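Local coordinates for flocculation protein FLO11 (Saccharomyces cerevisiae, PDB 4UYT) that mediates homotypic cell-cell adhesion in yeast flocculation through its N-terminal adhesin domain and, as a whole protein, contributes to surface attachment, invasive growth, pseudohypha formation and biofilm development, at residues A[37-40]-A[46-49]; A[101-106]-A[166-171]; A[106-109]-A[113-116]. All blocks are in the same frame, centred on the assembly; numbering follows the deposited sequence. Where two conformers were deposited one is given.

Contact 1: A[37-40]-A[46-49]; sequences TSVS and TYQI. With NA (sodium ion), chain G.
Val39 turns CG1 anti to the backbone N (chi1 173°), which leaves CG2 anti to the carbonyl carbon, as is CG2 of Ile49, and these two CG2 methyls lie side by side 3.9 Å apart. They belong to the beta hairpin of strands 32-43 and 46-55 in the fibronectin type III-like adhesin domain of Flo11. Val39 and Ile49 form an antiparallel non-hydrogen-bonded pair, and both side chains pack on Trp168 of strand 166-169. The other branch of the valine, CG1, approaches the ring of Tyr47 obliquely, 3.9 Å from CD2, while the phenol OH hydrogen-bonds to the backbone N of Asp171.

Ser40 and Gln48 make the neighbouring hydrogen-bonded pair: Ser40 N donates to Gln48 O at 2.9 Å, and Gln48 N returns a bond to Ser40 O at 2.8 Å, in the carbonyl plane. Gln48 O does double duty, since a sodium ion also lies 2.9 Å from it. In the conformer described, Ser38 OG reaches the ion from the other strand at a long 2.9 Å, so any tie it makes between the strands is probably weak and depends on that conformer. Gln48 sends CG anti to its backbone N (chi1 -175°) and runs on extended. Its OE1 thereby accepts a 2.9 Å hydrogen bond from the water that sits 2.4 Å from the sodium.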
loop_
_atom_site.group_PDB
_atom_site.type_symbol
_atom_site.label_atom_id
_atom_site.label_comp_id
_atom_site.label_asym_id
_atom_site.label_seq_id
_atom_site.Cartn_x
_atom_site.Cartn_y
_atom_site.Cartn_z
ATOM N N THR A 37 -0.802 -6.681 -6.946
ATOM C CA THR A 37 -1.430 -7.640 -7.817
ATOM C C THR A 37 -1.098 -7.500 -9.303
ATOM O O THR A 37 -1.294 -8.445 -10.056
ATOM C CB THR A 37 -2.949 -7.617 -7.633
ATOM O OG1 THR A 37 -3.436 -6.321 -7.963
ATOM C CG2 THR A 37 -3.328 -7.971 -6.187
ATOM N N SER A 38 -0.629 -6.347 -9.744
ATOM C CA SER A 38 -0.118 -6.193 -11.096
ATOM C C SER A 38 0.898 -5.077 -11.117
ATOM O O SER A 38 0.803 -4.110 -10.357
ATOM C CB SER A 38 -1.213 -5.912 -12.132
ATOM O OG SER A 38 -1.910 -4.738 -11.821
ATOM N N VAL A 39 1.823 -5.217 -12.054
ATOM C CA VAL A 39 2.868 -4.251 -12.310
ATOM C C VAL A 39 3.049 -4.187 -13.813
ATOM O O VAL A 39 3.255 -5.211 -14.452
ATOM C CB VAL A 39 4.190 -4.657 -11.627
ATOM C CG1 VAL A 39 5.307 -3.713 -12.057
ATOM C CG2 VAL A 39 4.076 -4.707 -10.108
ATOM N N SER A 40 3.018 -2.980 -14.372
ATOM C CA SER A 40 3.296 -2.745 -15.773
ATOM C C SER A 40 4.313 -1.644 -15.912
ATOM O O SER A 40 4.176 -0.557 -15.346
ATOM C CB SER A 40 2.005 -2.333 -16.486
ATOM O OG SER A 40 2.184 -2.039 -17.847
ATOM N N THR A 46 9.453 4.038 -14.577
ATOM C CA THR A 46 8.118 4.281 -14.091
ATOM C C THR A 46 7.250 3.049 -14.340
ATOM O O THR A 46 7.205 2.529 -15.471
ATOM C CB THR A 46 7.521 5.480 -14.809
ATOM O OG1 THR A 46 8.404 6.591 -14.635
ATOM C CG2 THR A 46 6.172 5.825 -14.257
ATOM N N TYR A 47 6.556 2.612 -13.283
ATOM C CA TYR A 47 5.675 1.437 -13.341
ATOM C C TYR A 47 4.330 1.828 -12.796
ATOM O O TYR A 47 4.226 2.558 -11.814
ATOM C CB TYR A 47 6.239 0.283 -12.475
ATOM C CG TYR A 47 7.617 -0.117 -12.879
ATOM C CD1 TYR A 47 8.734 0.587 -12.451
ATOM C CD2 TYR A 47 7.819 -1.221 -13.701
ATOM C CE1 TYR A 47 9.978 0.232 -12.848
ATOM C CE2 TYR A 47 9.086 -1.595 -14.084
ATOM C CZ TYR A 47 10.171 -0.854 -13.655
ATOM O OH TYR A 47 11.417 -1.238 -14.035
ATOM N N GLN A 48 3.302 1.284 -13.447
ATOM C CA GLN A 48 1.942 1.384 -12.965
ATOM C C GLN A 48 1.645 0.121 -12.177
ATOM O O GLN A 48 1.736 -0.983 -12.715
ATOM C CB GLN A 48 0.984 1.534 -14.139
ATOM C CG GLN A 48 -0.440 1.764 -13.697
ATOM C CD GLN A 48 -1.327 2.137 -14.834
ATOM O OE1 GLN A 48 -1.562 1.339 -15.715
ATOM N NE2 GLN A 48 -1.823 3.362 -14.832
ATOM N N ILE A 49 1.353 0.275 -10.883
ATOM C CA ILE A 49 1.121 -0.847 -9.999
ATOM C C ILE A 49 -0.279 -0.798 -9.437
ATOM O O ILE A 49 -0.846 0.291 -9.303
ATOM C CB ILE A 49 2.175 -0.922 -8.874
ATOM C CG1 ILE A 49 1.991 0.120 -7.775
ATOM C CG2 ILE A 49 3.553 -0.845 -9.493
ATOM C CD1 ILE A 49 2.930 -0.062 -6.596
HETATM NA NA NA G . -0.765 -2.334 -12.860
HETATM O O HOH W 1 -1.877 -1.381 -14.771
#

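Contact 2: A[101-106]-A[166-171]; sequences FEVYAT and FYWNID
Trp168 on strand 166-169 meets Val103 and Ala105 across the apolar interior of the domain, with CZ2 of its six-membered ring making both contacts. The van der Waals contacts are few: Val103 CG2 comes to the indole edge, near the ring plane, 4.1 Å from CZ2, and Ala105 CB reaches the same carbon at 3.8 Å, oblique to the ring. A chi1 of 54° places CG of the tryptophan between its backbone N and carbonyl carbon, which carries the benzo part of the indole over to strand 96-104 and the residues after it. The valine and the indole cross at a slant.

Aromatic contacts continue the packing on the same tryptophan, whose ring meets that of Tyr47 edge-to-face.

The pairing thus joins two separate antiparallel sheets of the fibronectin type III-like fold. With methyl groups on one side and an indole carbon on the other, the three buried residues rely on shape and exclusion of water rather than on directional bonds.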
loop_
_atom_site.group_PDB
_atom_site.type_symbol
_atom_site.label_atom_id
_atom_site.label_comp_id
_atom_site.label_asym_id
_atom_site.label_seq_id
_atom_site.Cartn_x
_atom_site.Cartn_y
_atom_site.Cartn_z
ATOM N N PHE A 101 -1.536 3.222 -9.260
ATOM C CA PHE A 101 -0.772 4.459 -9.276
ATOM C C PHE A 101 0.606 4.137 -9.794
ATOM O O PHE A 101 0.964 2.988 -9.963
ATOM C CB PHE A 101 -0.724 5.148 -7.911
ATOM C CG PHE A 101 -0.134 4.296 -6.812
ATOM C CD1 PHE A 101 -0.904 3.341 -6.139
ATOM C CD2 PHE A 101 1.180 4.461 -6.424
ATOM C CE1 PHE A 101 -0.369 2.567 -5.145
ATOM C CE2 PHE A 101 1.711 3.690 -5.401
ATOM C CZ PHE A 101 0.933 2.743 -4.774
ATOM N N GLU A 102 1.373 5.196 -10.088
ATOM C CA GLU A 102 2.701 5.041 -10.652
ATOM C C GLU A 102 3.795 5.270 -9.592
ATOM O O GLU A 102 3.700 6.130 -8.721
ATOM C CB GLU A 102 2.898 5.970 -11.846
ATOM C CG GLU A 102 2.078 5.533 -13.041
ATOM C CD GLU A 102 2.197 6.493 -14.214
ATOM O OE1 GLU A 102 2.260 7.715 -14.031
ATOM O OE2 GLU A 102 2.190 6.033 -15.340
ATOM N N VAL A 103 4.859 4.482 -9.748
ATOM C CA VAL A 103 6.034 4.591 -8.913
ATOM C C VAL A 103 7.260 4.620 -9.805
ATOM O O VAL A 103 7.256 4.068 -10.903
ATOM C CB VAL A 103 6.151 3.435 -7.901
ATOM C CG1 VAL A 103 4.966 3.437 -6.951
ATOM C CG2 VAL A 103 6.295 2.089 -8.599
ATOM N N TYR A 104 8.327 5.209 -9.278
ATOM C CA TYR A 104 9.635 5.083 -9.865
ATOM C C TYR A 104 10.391 4.040 -9.044
ATOM O O TYR A 104 10.631 4.226 -7.847
ATOM C CB TYR A 104 10.406 6.409 -9.807
ATOM C CG TYR A 104 9.703 7.622 -10.347
ATOM C CD1 TYR A 104 8.988 7.606 -11.540
ATOM C CD2 TYR A 104 9.808 8.841 -9.659
ATOM C CE1 TYR A 104 8.381 8.742 -12.042
ATOM C CE2 TYR A 104 9.194 9.974 -10.151
ATOM C CZ TYR A 104 8.488 9.931 -11.335
ATOM O OH TYR A 104 7.911 11.081 -11.786
ATOM N N ALA A 105 10.704 2.907 -9.668
ATOM C CA ALA A 105 11.367 1.777 -8.958
ATOM C C ALA A 105 12.743 1.636 -9.520
ATOM O O ALA A 105 12.892 1.309 -10.703
ATOM C CB ALA A 105 10.562 0.490 -9.124
ATOM N N THR A 106 13.742 1.927 -8.713
ATOM C CA THR A 106 15.097 1.999 -9.178
ATOM C C THR A 106 16.121 1.251 -8.316
ATOM O O THR A 106 17.205 1.044 -8.804
ATOM C CB THR A 106 15.564 3.453 -9.339
ATOM O OG1 THR A 106 15.523 4.050 -8.044
ATOM C CG2 THR A 106 14.695 4.207 -10.323
ATOM N N PHE A 166 8.016 -5.286 -2.015
ATOM C CA PHE A 166 7.871 -6.121 -3.196
ATOM C C PHE A 166 8.927 -5.752 -4.193
ATOM O O PHE A 166 9.431 -4.616 -4.206
ATOM C CB PHE A 166 6.491 -5.933 -3.835
ATOM C CG PHE A 166 5.392 -6.504 -3.011
ATOM C CD1 PHE A 166 4.854 -5.791 -1.945
ATOM C CD2 PHE A 166 4.870 -7.775 -3.304
ATOM C CE1 PHE A 166 3.862 -6.365 -1.167
ATOM C CE2 PHE A 166 3.860 -8.327 -2.523
ATOM C CZ PHE A 166 3.363 -7.611 -1.475
ATOM N N TYR A 167 9.216 -6.679 -5.101
ATOM C CA TYR A 167 10.121 -6.385 -6.208
ATOM C C TYR A 167 9.640 -7.098 -7.460
ATOM O O TYR A 167 8.788 -7.986 -7.436
ATOM C CB TYR A 167 11.557 -6.748 -5.824
ATOM C CG TYR A 167 11.865 -8.220 -5.614
ATOM C CD1 TYR A 167 12.035 -9.068 -6.693
ATOM C CD2 TYR A 167 12.135 -8.720 -4.354
ATOM C CE1 TYR A 167 12.416 -10.369 -6.558
ATOM C CE2 TYR A 167 12.536 -10.058 -4.189
ATOM C CZ TYR A 167 12.658 -10.872 -5.320
ATOM O OH TYR A 167 13.053 -12.192 -5.246
ATOM N N TRP A 168 10.178 -6.671 -8.596
ATOM C CA TRP A 168 9.757 -7.176 -9.899
ATOM C C TRP A 168 10.866 -6.869 -10.918
ATOM O O TRP A 168 11.845 -6.203 -10.634
ATOM C CB TRP A 168 8.451 -6.555 -10.338
ATOM C CG TRP A 168 8.424 -5.060 -10.331
ATOM C CD1 TRP A 168 8.946 -4.210 -11.277
ATOM C CD2 TRP A 168 7.841 -4.227 -9.341
ATOM N NE1 TRP A 168 8.730 -2.899 -10.922
ATOM C CE2 TRP A 168 8.032 -2.875 -9.752
ATOM C CE3 TRP A 168 7.131 -4.478 -8.156
ATOM C CZ2 TRP A 168 7.506 -1.797 -9.061
ATOM C CZ3 TRP A 168 6.615 -3.409 -7.465
ATOM C CH2 TRP A 168 6.797 -2.085 -7.923
ATOM N N ASN A 169 10.670 -7.371 -12.127
ATOM C CA ASN A 169 11.679 -7.233 -13.165
ATOM C C ASN A 169 11.798 -5.787 -13.694
ATOM O O ASN A 169 10.799 -5.146 -14.017
ATOM C CB ASN A 169 11.424 -8.165 -14.329
ATOM C CG ASN A 169 11.904 -9.582 -14.053
ATOM O OD1 ASN A 169 11.857 -10.072 -12.921
ATOM N ND2 ASN A 169 12.347 -10.258 -15.089
ATOM N N ILE A 170 13.028 -5.358 -13.865
ATOM C CA ILE A 170 13.341 -4.080 -14.507
ATOM C C ILE A 170 12.706 -4.054 -15.894
ATOM O O ILE A 170 12.852 -5.001 -16.687
ATOM C CB ILE A 170 14.861 -3.882 -14.583
ATOM C CG1 ILE A 170 15.464 -3.747 -13.180
ATOM C CG2 ILE A 170 15.220 -2.666 -15.438
ATOM C CD1 ILE A 170 16.963 -3.965 -13.133
ATOM N N ASP A 171 11.994 -2.971 -16.173
ATOM C CA ASP A 171 11.280 -2.719 -17.428
ATOM C C ASP A 171 10.247 -3.817 -17.728
ATOM O O ASP A 171 9.737 -3.914 -18.851
ATOM C CB ASP A 171 12.242 -2.538 -18.591
ATOM C CG ASP A 171 13.238 -1.423 -18.357
ATOM O OD1 ASP A 171 12.908 -0.500 -17.559
ATOM O OD2 ASP A 171 14.343 -1.472 -18.932
#

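Contact 3: A[106-109]-A[113-116]; sequences TQDV and QVWM. With NA (sodium ion), chain B; NA (sodium ion), chain F.
Gln107 O accepts a nearly straight 2.9 Å hydrogen bond from Trp115 N, and Val114 CA adds a weak CA-H...O contact at 3.3 Å. This is the hairpin-like turn that leads into strand 113-115, an edge strand of a three-stranded antiparallel sheet in the fibronectin type III-like domain. The backbones are joined by a single bridge between Asp108 and Val114. On the far side of that bridge Val109 N donates to Gln113 O at 2.8 Å, coming in from above the carbonyl plane.

Among the side chains, Val109 and Trp115 meet in a CH-pi interaction. Val109 CG2 sits over one face of the Trp115 indole, 3.6 Å from the centroid of the five-membered ring and 14° off its normal; the two side chains cross at about a right angle. CG2 gets there because it stands anti to the carbonyl carbon of Val109, with CG1 anti to the backbone N (chi1 -177°). At the indole edge a modelled sodium ion lies in the ring plane, 2.9 Å from Trp115 NE1, a doubtful ligand, because an indole N-H has no lone pair for a cation. A water bound to this ion donates to Val109 O, which also lies 2.8 Å from a second sodium. Partly exposed, Trp115 could contribute to the aromatic surface bands of the domain.

Away from the connection between the segments, one water bridges the backbones, accepting from Gln107 N at 2.9 Å and donating to Trp115 O at 2.7 Å.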
loop_
_atom_site.group_PDB
_atom_site.type_symbol
_atom_site.label_atom_id
_atom_site.label_comp_id
_atom_site.label_asym_id
_atom_site.label_seq_id
_atom_site.Cartn_x
_atom_site.Cartn_y
_atom_site.Cartn_z
ATOM N N THR A 106 13.742 1.927 -8.713
ATOM C CA THR A 106 15.097 1.999 -9.178
ATOM C C THR A 106 16.121 1.251 -8.316
ATOM O O THR A 106 17.205 1.044 -8.804
ATOM C CB THR A 106 15.564 3.453 -9.339
ATOM O OG1 THR A 106 15.523 4.050 -8.044
ATOM C CG2 THR A 106 14.695 4.207 -10.323
ATOM N N GLN A 107 15.825 0.887 -7.070
ATOM C CA GLN A 107 16.843 0.255 -6.229
ATOM C C GLN A 107 16.925 -1.216 -6.575
ATOM O O GLN A 107 15.957 -1.950 -6.452
ATOM C CB GLN A 107 16.536 0.459 -4.740
ATOM C CG GLN A 107 16.510 1.922 -4.312
ATOM C CD GLN A 107 17.655 2.722 -4.881
ATOM O OE1 GLN A 107 17.451 3.595 -5.781
ATOM N NE2 GLN A 107 18.874 2.409 -4.403
ATOM N N ASP A 108 18.075 -1.663 -7.033
ATOM C CA ASP A 108 18.217 -3.041 -7.501
ATOM C C ASP A 108 18.159 -4.064 -6.364
ATOM O O ASP A 108 18.817 -3.921 -5.332
ATOM C CB ASP A 108 19.559 -3.237 -8.202
ATOM C CG ASP A 108 19.715 -2.428 -9.452
ATOM O OD1 ASP A 108 18.714 -2.158 -10.120
ATOM O OD2 ASP A 108 20.853 -2.042 -9.782
ATOM N N VAL A 109 17.431 -5.137 -6.617
ATOM C CA VAL A 109 17.538 -6.377 -5.858
ATOM C C VAL A 109 18.722 -7.180 -6.361
ATOM O O VAL A 109 19.445 -7.815 -5.597
ATOM C CB VAL A 109 16.286 -7.246 -6.055
ATOM C CG1 VAL A 109 16.360 -8.512 -5.188
ATOM C CG2 VAL A 109 15.039 -6.464 -5.725
ATOM N N GLN A 113 16.093 -7.141 -11.285
ATOM C CA GLN A 113 14.908 -6.824 -10.493
ATOM C C GLN A 113 15.129 -5.621 -9.616
ATOM O O GLN A 113 16.240 -5.403 -9.150
ATOM C CB GLN A 113 14.512 -8.029 -9.655
ATOM C CG GLN A 113 14.257 -9.204 -10.575
ATOM C CD GLN A 113 13.878 -10.424 -9.896
ATOM O OE1 GLN A 113 14.621 -10.962 -9.065
ATOM N NE2 GLN A 113 12.637 -10.861 -10.183
ATOM N N VAL A 114 14.057 -4.851 -9.412
ATOM C CA VAL A 114 14.079 -3.628 -8.641
ATOM C C VAL A 114 12.998 -3.698 -7.566
ATOM O O VAL A 114 11.928 -4.275 -7.786
ATOM C CB VAL A 114 13.874 -2.352 -9.508
ATOM C CG1 VAL A 114 15.185 -1.889 -10.146
ATOM C CG2 VAL A 114 12.717 -2.526 -10.498
ATOM N N TRP A 115 13.260 -3.030 -6.458
ATOM C CA TRP A 115 12.327 -2.857 -5.374
ATOM C C TRP A 115 11.290 -1.796 -5.682
ATOM O O TRP A 115 11.580 -0.698 -6.177
ATOM C CB TRP A 115 13.046 -2.413 -4.105
ATOM C CG TRP A 115 13.857 -3.478 -3.425
ATOM C CD1 TRP A 115 15.199 -3.627 -3.446
ATOM C CD2 TRP A 115 13.345 -4.504 -2.579
ATOM N NE1 TRP A 115 15.557 -4.684 -2.664
ATOM C CE2 TRP A 115 14.442 -5.234 -2.090
ATOM C CE3 TRP A 115 12.067 -4.847 -2.147
ATOM C CZ2 TRP A 115 14.291 -6.318 -1.213
ATOM C CZ3 TRP A 115 11.925 -5.894 -1.255
ATOM C CH2 TRP A 115 13.039 -6.628 -0.800
ATOM N N MET A 116 10.071 -2.090 -5.295
ATOM C CA MET A 116 9.076 -1.062 -5.113
ATOM C C MET A 116 9.590 -0.009 -4.123
ATOM O O MET A 116 10.057 -0.380 -3.053
ATOM C CB MET A 116 7.838 -1.715 -4.529
ATOM C CG MET A 116 6.637 -0.811 -4.362
ATOM S SD MET A 116 5.261 -1.686 -3.622
ATOM C CE MET A 116 5.733 -1.648 -1.899
HETATM NA NA NA B . 18.126 -5.726 -1.833
HETATM NA NA NA F . 21.827 -9.257 -5.403
HETATM O O HOH W 2 13.274 1.376 -5.819
HETATM O O HOH W 3 19.449 -7.661 -2.874
#

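In the fold
Contacts 1 and 2 have centres about 7 Å apart and share a sheet, strand 46-55 being stitched to strand 96-104 by Tyr47 N to Val103 O at 2.9 Å. Contact 3 lies about 7 Å from contact 2, centre to centre, and shares Thr106 with it; strand 166-169 borders strand 113-115 through Val114 N to Trp168 O, 2.9 Å, and Met116 N to Phe166 O, 2.8 Å. Contact 2 therefore links the hairpin of contact 1 to the turn of contact 3, whose centres are about 13 Å apart. One sodium ion sits within contact 1 and two, less certain, beside contact 3, while the Trp168 side chain lies about 9 Å from the sodium of contact 1.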